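Local coordinates for undecaprenyl Pyrophosphate Synthase (Helicobacter pylori, PDB 2D2R), which probably catalyses, as a magnesium-dependent homodimer, the condensation of isopentenyl diphosphate with allylic diphosphates to make undecaprenyl diphosphate, at residues P184-L189 with S207-F212; L19-D24 with L188-G193. All blocks are in the same frame, centred on the assembly; numbering follows the deposited sequence.

Contact 1 (P184-L189 with S207-F212); sequences PEVDLL and SYAELF
Leu188 and Leu189 pair in parallel with Glu210 and Leu211, and the ladder of backbone bonds begins one residue earlier, where Glu210 N donates to Asp187 O at 2.9 Å. Leu189 then uses both its backbone groups: its N-H goes to Glu210 O (2.8 Å), and its carbonyl O accepts from Phe212 N (3.0 Å, 170° at the hydrogen). A single residue gripping the partners either side of Leu211 is the usual pattern of a parallel ladder.

Side chains alternate between the two faces. On the face of Leu188 and Glu210, methyl CD1 of Leu188 approaches the Phe212 ring obliquely, 3.4 Å from its CD1. On the face of Leu189 and Leu211, CD2 of Leu211 comes back over Leu189 CB at 4.0 Å. Before the strands pair, the methyl of Ala209 points at the other segment and rests on CG1 of Val186 (3.7 Å), a branch set anti to the backbone N (chi1 174°). A water bridges Val186 O and Tyr208 N.

The Glu210 side chain, a magnesium ligand by similarity, bends at chi2 and leads off to Arg236 and to Arg197 of the second subunit, both salt bridges. Strand 210-213 is one of the two edge strands of the sheet within the chain; helix 223-236 packs on Leu188, Glu210 and Phe212, while strand 18-22 flanks strand 188-191.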
ATOM      1  N   PRO A 184       6.046   9.146 -12.635  1.00 31.97           N
ATOM      2  CA  PRO A 184       4.746   9.587 -12.121  1.00 30.92           C
ATOM      3  C   PRO A 184       4.307   8.581 -11.040  1.00 30.58           C
ATOM      4  O   PRO A 184       4.883   7.501 -10.911  1.00 28.19           O
ATOM      5  CB  PRO A 184       3.842   9.550 -13.341  1.00 32.28           C
ATOM      6  CG  PRO A 184       4.441   8.481 -14.217  1.00 33.22           C
ATOM      7  CD  PRO A 184       5.948   8.483 -13.947  1.00 33.72           C
ATOM      8  N   GLU A 185       3.288   8.939 -10.269  1.00 28.01           N
ATOM      9  CA  GLU A 185       2.828   8.019  -9.253  1.00 27.90           C
ATOM     10  C   GLU A 185       2.157   6.845  -9.952  1.00 25.84           C
ATOM     11  O   GLU A 185       1.836   6.877 -11.168  1.00 27.43           O
ATOM     12  CB  GLU A 185       1.815   8.696  -8.293  1.00 29.37           C
ATOM     13  CG  GLU A 185       2.422   9.797  -7.408  1.00 33.42           C
ATOM     14  CD  GLU A 185       3.547   9.294  -6.464  1.00 36.66           C
ATOM     15  OE1 GLU A 185       3.253   8.663  -5.420  1.00 37.73           O
ATOM     16  OE2 GLU A 185       4.729   9.566  -6.754  1.00 38.92           O
ATOM     17  N   VAL A 186       1.946   5.779  -9.195  1.00 24.83           N
ATOM     18  CA  VAL A 186       1.300   4.617  -9.763  1.00 23.70           C
ATOM     19  C   VAL A 186      -0.206   4.815  -9.949  1.00 25.20           C
ATOM     20  O   VAL A 186      -0.889   5.237  -8.994  1.00 25.86           O
ATOM     21  CB  VAL A 186       1.530   3.395  -8.879  1.00 22.65           C
ATOM     22  CG1 VAL A 186       0.709   2.231  -9.430  1.00 22.51           C
ATOM     23  CG2 VAL A 186       2.997   3.070  -8.836  1.00 22.00           C
ATOM     24  N   ASP A 187      -0.733   4.515 -11.145  1.00 23.85           N
ATOM     25  CA  ASP A 187      -2.169   4.651 -11.368  1.00 25.55           C
ATOM     26  C   ASP A 187      -2.950   3.366 -11.146  1.00 25.66           C
ATOM     27  O   ASP A 187      -4.117   3.404 -10.742  1.00 23.44           O
ATOM     28  CB  ASP A 187      -2.485   5.108 -12.788  1.00 26.70           C
ATOM     29  CG  ASP A 187      -1.936   6.475 -13.083  1.00 29.99           C
ATOM     30  OD1 ASP A 187      -2.374   7.448 -12.438  1.00 30.72           O
ATOM     31  OD2 ASP A 187      -1.034   6.572 -13.958  1.00 32.27           O
ATOM     32  N   LEU A 188      -2.315   2.239 -11.437  1.00 23.45           N
ATOM     33  CA  LEU A 188      -2.975   0.962 -11.333  1.00 23.56           C
ATOM     34  C   LEU A 188      -1.899  -0.018 -10.916  1.00 23.83           C
ATOM     35  O   LEU A 188      -0.862  -0.106 -11.561  1.00 21.78           O
ATOM     36  CB  LEU A 188      -3.620   0.627 -12.719  1.00 25.64           C
ATOM     37  CG  LEU A 188      -3.805  -0.747 -13.371  1.00 27.15           C
ATOM     38  CD1 LEU A 188      -4.081  -1.846 -12.387  1.00 25.07           C
ATOM     39  CD2 LEU A 188      -4.850  -0.714 -14.466  1.00 28.21           C
ATOM     40  N   LEU A 189      -2.104  -0.688  -9.786  1.00 22.50           N
ATOM     41  CA  LEU A 189      -1.152  -1.684  -9.261  1.00 22.52           C
ATOM     42  C   LEU A 189      -1.840  -3.026  -9.413  1.00 23.91           C
ATOM     43  O   LEU A 189      -2.913  -3.269  -8.860  1.00 20.86           O
ATOM     44  CB  LEU A 189      -0.830  -1.409  -7.769  1.00 23.28           C
ATOM     45  CG  LEU A 189       0.002  -2.512  -7.110  1.00 25.50           C
ATOM     46  CD1 LEU A 189       1.359  -2.638  -7.846  1.00 26.49           C
ATOM     47  CD2 LEU A 189       0.252  -2.181  -5.673  1.00 26.59           C
ATOM     48  N   SER A 207      -0.143   5.080  -3.239  1.00 19.07           N
ATOM     49  CA  SER A 207      -1.111   5.518  -2.217  1.00 20.26           C
ATOM     50  C   SER A 207      -2.527   5.720  -2.762  1.00 22.65           C
ATOM     51  O   SER A 207      -3.525   5.605  -2.014  1.00 23.12           O
ATOM     52  CB  SER A 207      -0.646   6.823  -1.552  1.00 20.39           C
ATOM     53  OG  SER A 207      -0.555   7.836  -2.551  1.00 25.74           O
ATOM     54  N   TYR A 208      -2.617   6.033  -4.050  1.00 22.81           N
ATOM     55  CA  TYR A 208      -3.942   6.222  -4.655  1.00 23.74           C
ATOM     56  C   TYR A 208      -4.188   5.412  -5.908  1.00 23.75           C
ATOM     57  O   TYR A 208      -5.151   5.635  -6.681  1.00 23.72           O
ATOM     58  CB  TYR A 208      -4.219   7.715  -4.898  1.00 24.57           C
ATOM     59  CG  TYR A 208      -4.502   8.512  -3.609  1.00 27.54           C
ATOM     60  CD1 TYR A 208      -5.781   8.526  -3.012  1.00 30.74           C
ATOM     61  CD2 TYR A 208      -3.490   9.278  -3.016  1.00 30.47           C
ATOM     62  CE1 TYR A 208      -6.031   9.295  -1.838  1.00 30.97           C
ATOM     63  CE2 TYR A 208      -3.737  10.041  -1.867  1.00 32.06           C
ATOM     64  CZ  TYR A 208      -4.995  10.032  -1.293  1.00 32.99           C
ATOM     65  OH  TYR A 208      -5.160  10.771  -0.125  1.00 37.52           O
ATOM     66  N   ALA A 209      -3.373   4.409  -6.079  1.00 22.51           N
ATOM     67  CA  ALA A 209      -3.541   3.545  -7.243  1.00 22.62           C
ATOM     68  C   ALA A 209      -4.778   2.666  -7.160  1.00 22.78           C
ATOM     69  O   ALA A 209      -5.208   2.228  -6.070  1.00 21.59           O
ATOM     70  CB  ALA A 209      -2.336   2.633  -7.390  1.00 21.56           C
ATOM     71  N   GLU A 210      -5.362   2.429  -8.328  1.00 20.94           N
ATOM     72  CA  GLU A 210      -6.464   1.503  -8.436  1.00 20.48           C
ATOM     73  C   GLU A 210      -5.784   0.151  -8.309  1.00 21.12           C
ATOM     74  O   GLU A 210      -4.753  -0.089  -8.972  1.00 20.29           O
ATOM     75  CB  GLU A 210      -7.114   1.612  -9.785  1.00 20.72           C
ATOM     76  CG  GLU A 210      -7.952   2.845  -9.891  1.00 22.78           C
ATOM     77  CD  GLU A 210      -9.142   2.804  -8.932  1.00 23.39           C
ATOM     78  OE1 GLU A 210      -9.620   3.891  -8.615  1.00 27.76           O
ATOM     79  OE2 GLU A 210      -9.617   1.711  -8.541  1.00 24.94           O
ATOM     80  N   LEU A 211      -6.345  -0.721  -7.452  1.00 20.08           N
ATOM     81  CA  LEU A 211      -5.810  -2.044  -7.188  1.00 20.10           C
ATOM     82  C   LEU A 211      -6.581  -3.099  -7.946  1.00 19.96           C
ATOM     83  O   LEU A 211      -7.825  -3.111  -7.955  1.00 18.52           O
ATOM     84  CB  LEU A 211      -5.877  -2.354  -5.666  1.00 21.28           C
ATOM     85  CG  LEU A 211      -5.285  -1.292  -4.737  1.00 22.63           C
ATOM     86  CD1 LEU A 211      -5.344  -1.682  -3.183  1.00 19.60           C
ATOM     87  CD2 LEU A 211      -3.799  -1.157  -5.146  1.00 23.28           C
ATOM     88  N   PHE A 212      -5.838  -3.932  -8.658  1.00 20.96           N
ATOM     89  CA  PHE A 212      -6.412  -5.034  -9.439  1.00 23.01           C
ATOM     90  C   PHE A 212      -5.733  -6.328  -9.070  1.00 21.72           C
ATOM     91  O   PHE A 212      -4.528  -6.383  -8.849  1.00 22.18           O
ATOM     92  CB  PHE A 212      -6.263  -4.828 -10.981  1.00 22.62           C
ATOM     93  CG  PHE A 212      -7.324  -3.992 -11.555  1.00 21.89           C
ATOM     94  CD1 PHE A 212      -7.252  -2.592 -11.449  1.00 21.90           C
ATOM     95  CD2 PHE A 212      -8.411  -4.596 -12.174  1.00 24.32           C
ATOM     96  CE1 PHE A 212      -8.268  -1.769 -11.975  1.00 25.34           C
ATOM     97  CE2 PHE A 212      -9.464  -3.794 -12.720  1.00 26.57           C
ATOM     98  CZ  PHE A 212      -9.383  -2.390 -12.622  1.00 25.97           C
TER
HETATM   99  O   HOH W   1       0.867   8.159  -4.661  1.00 43.86           O
HETATM  100  O   HOH W   2      -0.702   6.347  -6.309  1.00 26.53           O

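Contact 2 (L19-D24 with L188-G193); sequences LAIIMD and LLLRTG
Arg191 and Ile22 are paired across two parallel strands, and their side chains cross at an angle: the arginine runs extended from CG to NE, and Ile22 CG2 sits over one face of its guanidinium, 3.7 Å from NE and displaced toward the rim. At the edge of the same group, near its plane, lies OD2 of Asp24. The salt bridge from Arg191 NH2 to this oxygen is weak at 3.4 Å although straight, and the carboxylate plane stands 82° from the guanidinium plane. A water does much of the joining, donating to Asp24 OD2 and Thr192 O and accepting from Arg191 NE (2.8 Å). NH1 turns elsewhere, to Arg197 O and Ser199 OG of the same chain.

Thr192 N donates to Ile22 O at 3.1 Å, and its side chain grips Asp24 as well. Chi1 of 63° sets OG1 between its own N and carbonyl carbon, from where the hydroxyl donates to a lone pair of Asp24 O, in the carbonyl plane, at 3.0 Å.

Behind these polar ends, apolar pairs alternate. Leu19 and Leu188 lie side by side, with Leu19 CD1 pressed tightly on Leu188 CG (3.5 Å); Ile21 and Leu190 likewise point the same way. On the face of Ile22 and Arg191, Leu189 CD1 covers the methyl of Ala20 (3.5 Å).

By similarity Asp24 is the active-site magnesium ligand and Arg191 binds substrate, which is consistent with a site at the C-terminal ends of the strands, as is common in parallel alpha/beta folds. Strands 62-66 and 210-213 flank the pair, and helix 223-236 covers Leu19, Leu188 and Leu190.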
ATOM      1  N   LEU A  19       1.738   1.871 -14.761  1.00 28.83           N
ATOM      2  CA  LEU A  19       1.178   0.574 -14.409  1.00 28.48           C
ATOM      3  C   LEU A  19       2.283  -0.156 -13.676  1.00 28.77           C
ATOM      4  O   LEU A  19       3.438  -0.109 -14.097  1.00 28.64           O
ATOM      5  CB  LEU A  19       0.773  -0.215 -15.661  1.00 29.98           C
ATOM      6  CG  LEU A  19       0.436  -1.720 -15.556  1.00 30.22           C
ATOM      7  CD1 LEU A  19      -0.803  -1.957 -14.666  1.00 29.30           C
ATOM      8  CD2 LEU A  19       0.145  -2.313 -16.977  1.00 28.40           C
ATOM      9  N   ALA A  20       1.937  -0.822 -12.571  1.00 26.11           N
ATOM     10  CA  ALA A  20       2.934  -1.548 -11.777  1.00 25.16           C
ATOM     11  C   ALA A  20       2.420  -2.964 -11.616  1.00 25.92           C
ATOM     12  O   ALA A  20       1.220  -3.186 -11.420  1.00 23.90           O
ATOM     13  CB  ALA A  20       3.089  -0.892 -10.391  1.00 26.72           C
ATOM     14  N   ILE A  21       3.309  -3.939 -11.693  1.00 24.77           N
ATOM     15  CA  ILE A  21       2.812  -5.274 -11.581  1.00 24.89           C
ATOM     16  C   ILE A  21       3.601  -6.167 -10.666  1.00 23.69           C
ATOM     17  O   ILE A  21       4.825  -6.177 -10.725  1.00 24.41           O
ATOM     18  CB  ILE A  21       2.751  -5.982 -12.980  1.00 26.83           C
ATOM     19  CG1 ILE A  21       1.906  -5.168 -13.982  1.00 26.71           C
ATOM     20  CG2 ILE A  21       2.166  -7.366 -12.769  1.00 26.88           C
ATOM     21  CD1 ILE A  21       1.867  -5.784 -15.413  1.00 28.94           C
ATOM     22  N   ILE A  22       2.894  -6.895  -9.784  1.00 24.59           N
ATOM     23  CA  ILE A  22       3.559  -7.895  -8.926  1.00 24.88           C
ATOM     24  C   ILE A  22       3.312  -9.169  -9.792  1.00 27.55           C
ATOM     25  O   ILE A  22       2.183  -9.628  -9.960  1.00 24.64           O
ATOM     26  CB  ILE A  22       2.853  -7.984  -7.521  1.00 26.32           C
ATOM     27  CG1 ILE A  22       3.188  -6.685  -6.749  1.00 25.42           C
ATOM     28  CG2 ILE A  22       3.330  -9.226  -6.740  1.00 27.26           C
ATOM     29  CD1 ILE A  22       2.274  -6.363  -5.621  1.00 27.65           C
ATOM     30  N   MET A  23       4.382  -9.688 -10.386  1.00 31.01           N
ATOM     31  CA  MET A  23       4.273 -10.839 -11.274  1.00 34.13           C
ATOM     32  C   MET A  23       4.334 -12.124 -10.463  1.00 36.33           C
ATOM     33  O   MET A  23       5.380 -12.748 -10.345  1.00 39.41           O
ATOM     34  CB  MET A  23       5.421 -10.799 -12.281  1.00 34.63           C
ATOM     35  CG  MET A  23       5.578  -9.457 -12.940  1.00 35.40           C
ATOM     36  SD  MET A  23       7.058  -9.402 -14.009  1.00 37.34           S
ATOM     37  CE  MET A  23       8.383  -9.438 -12.704  1.00 33.65           C
ATOM     38  N   ASP A  24       3.225 -12.543  -9.906  1.00 35.14           N
ATOM     39  CA  ASP A  24       3.257 -13.739  -9.106  1.00 36.47           C
ATOM     40  C   ASP A  24       2.673 -14.975  -9.845  1.00 37.61           C
ATOM     41  O   ASP A  24       1.961 -14.841 -10.843  1.00 35.57           O
ATOM     42  CB  ASP A  24       2.504 -13.443  -7.804  1.00 35.59           C
ATOM     43  CG  ASP A  24       2.790 -14.445  -6.712  1.00 36.94           C
ATOM     44  OD1 ASP A  24       3.951 -14.938  -6.649  1.00 38.51           O
ATOM     45  OD2 ASP A  24       1.857 -14.738  -5.907  1.00 37.31           O
ATOM     46  N   LEU A 188      -2.315   2.239 -11.437  1.00 23.45           N
ATOM     47  CA  LEU A 188      -2.975   0.962 -11.333  1.00 23.56           C
ATOM     48  C   LEU A 188      -1.899  -0.018 -10.916  1.00 23.83           C
ATOM     49  O   LEU A 188      -0.862  -0.106 -11.561  1.00 21.78           O
ATOM     50  CB  LEU A 188      -3.620   0.627 -12.719  1.00 25.64           C
ATOM     51  CG  LEU A 188      -3.805  -0.747 -13.371  1.00 27.15           C
ATOM     52  CD1 LEU A 188      -4.081  -1.846 -12.387  1.00 25.07           C
ATOM     53  CD2 LEU A 188      -4.850  -0.714 -14.466  1.00 28.21           C
ATOM     54  N   LEU A 189      -2.104  -0.688  -9.786  1.00 22.50           N
ATOM     55  CA  LEU A 189      -1.152  -1.684  -9.261  1.00 22.52           C
ATOM     56  C   LEU A 189      -1.840  -3.026  -9.413  1.00 23.91           C
ATOM     57  O   LEU A 189      -2.913  -3.269  -8.860  1.00 20.86           O
ATOM     58  CB  LEU A 189      -0.830  -1.409  -7.769  1.00 23.28           C
ATOM     59  CG  LEU A 189       0.002  -2.512  -7.110  1.00 25.50           C
ATOM     60  CD1 LEU A 189       1.359  -2.638  -7.846  1.00 26.49           C
ATOM     61  CD2 LEU A 189       0.252  -2.181  -5.673  1.00 26.59           C
ATOM     62  N   LEU A 190      -1.258  -3.880 -10.241  1.00 21.66           N
ATOM     63  CA  LEU A 190      -1.854  -5.183 -10.507  1.00 22.23           C
ATOM     64  C   LEU A 190      -1.062  -6.289  -9.906  1.00 22.69           C
ATOM     65  O   LEU A 190       0.163  -6.235  -9.942  1.00 23.91           O
ATOM     66  CB  LEU A 190      -1.879  -5.435 -12.023  1.00 23.35           C
ATOM     67  CG  LEU A 190      -2.169  -6.841 -12.511  1.00 25.04           C
ATOM     68  CD1 LEU A 190      -3.666  -7.116 -12.264  1.00 22.88           C
ATOM     69  CD2 LEU A 190      -1.825  -6.904 -14.091  1.00 25.09           C
ATOM     70  N   ARG A 191      -1.744  -7.279  -9.342  1.00 23.69           N
ATOM     71  CA  ARG A 191      -1.040  -8.451  -8.803  1.00 23.29           C
ATOM     72  C   ARG A 191      -1.659  -9.716  -9.394  1.00 24.40           C
ATOM     73  O   ARG A 191      -2.866  -9.963  -9.278  1.00 22.85           O
ATOM     74  CB  ARG A 191      -1.081  -8.525  -7.258  1.00 23.80           C
ATOM     75  CG  ARG A 191      -0.453  -9.802  -6.726  1.00 24.19           C
ATOM     76  CD  ARG A 191      -0.064  -9.753  -5.268  1.00 23.07           C
ATOM     77  NE  ARG A 191       0.613 -10.980  -4.882  1.00 22.90           N
ATOM     78  CZ  ARG A 191       1.377 -11.097  -3.814  1.00 25.30           C
ATOM     79  NH1 ARG A 191       1.522 -10.027  -3.004  1.00 24.31           N
ATOM     80  NH2 ARG A 191       2.072 -12.232  -3.603  1.00 25.02           N
ATOM     81  N   THR A 192      -0.812 -10.510 -10.073  1.00 25.16           N
ATOM     82  CA  THR A 192      -1.264 -11.745 -10.665  1.00 25.81           C
ATOM     83  C   THR A 192      -1.019 -12.876  -9.649  1.00 28.40           C
ATOM     84  O   THR A 192      -0.450 -12.644  -8.559  1.00 27.85           O
ATOM     85  CB  THR A 192      -0.437 -12.027 -11.990  1.00 26.73           C
ATOM     86  OG1 THR A 192       0.933 -12.187 -11.641  1.00 27.22           O
ATOM     87  CG2 THR A 192      -0.565 -10.829 -12.971  1.00 25.52           C
ATOM     88  N   GLY A 193      -1.489 -14.080  -9.978  1.00 27.82           N
ATOM     89  CA  GLY A 193      -1.278 -15.222  -9.113  1.00 27.71           C
ATOM     90  C   GLY A 193      -2.234 -15.504  -7.977  1.00 28.55           C
ATOM     91  O   GLY A 193      -1.998 -16.417  -7.203  1.00 29.24           O
TER
HETATM   92  O   HOH W   3      -0.294 -13.443  -5.956  1.00 29.21           O

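In the fold
Strand 18-22 comes first in the chain, and contact 2 is made only when strand 188-191 returns beside it, closing a loop of 163 residues that holds strands 62-66, 104-108 and 136-140 and most of the helices. Contact 1 closes a much shorter loop of 17 residues, bringing strand 210-213 onto the other edge of strand 188-191. The two loops follow one another rather than nest, meeting at the shared Leu188 and Leu189. Strand 188-191 is thus the common member, and Phe212 O probably accepts from Arg191 N to continue the ladder. Together they join strand 18-22, inside the parallel sheet, to strand 210-213 at one edge.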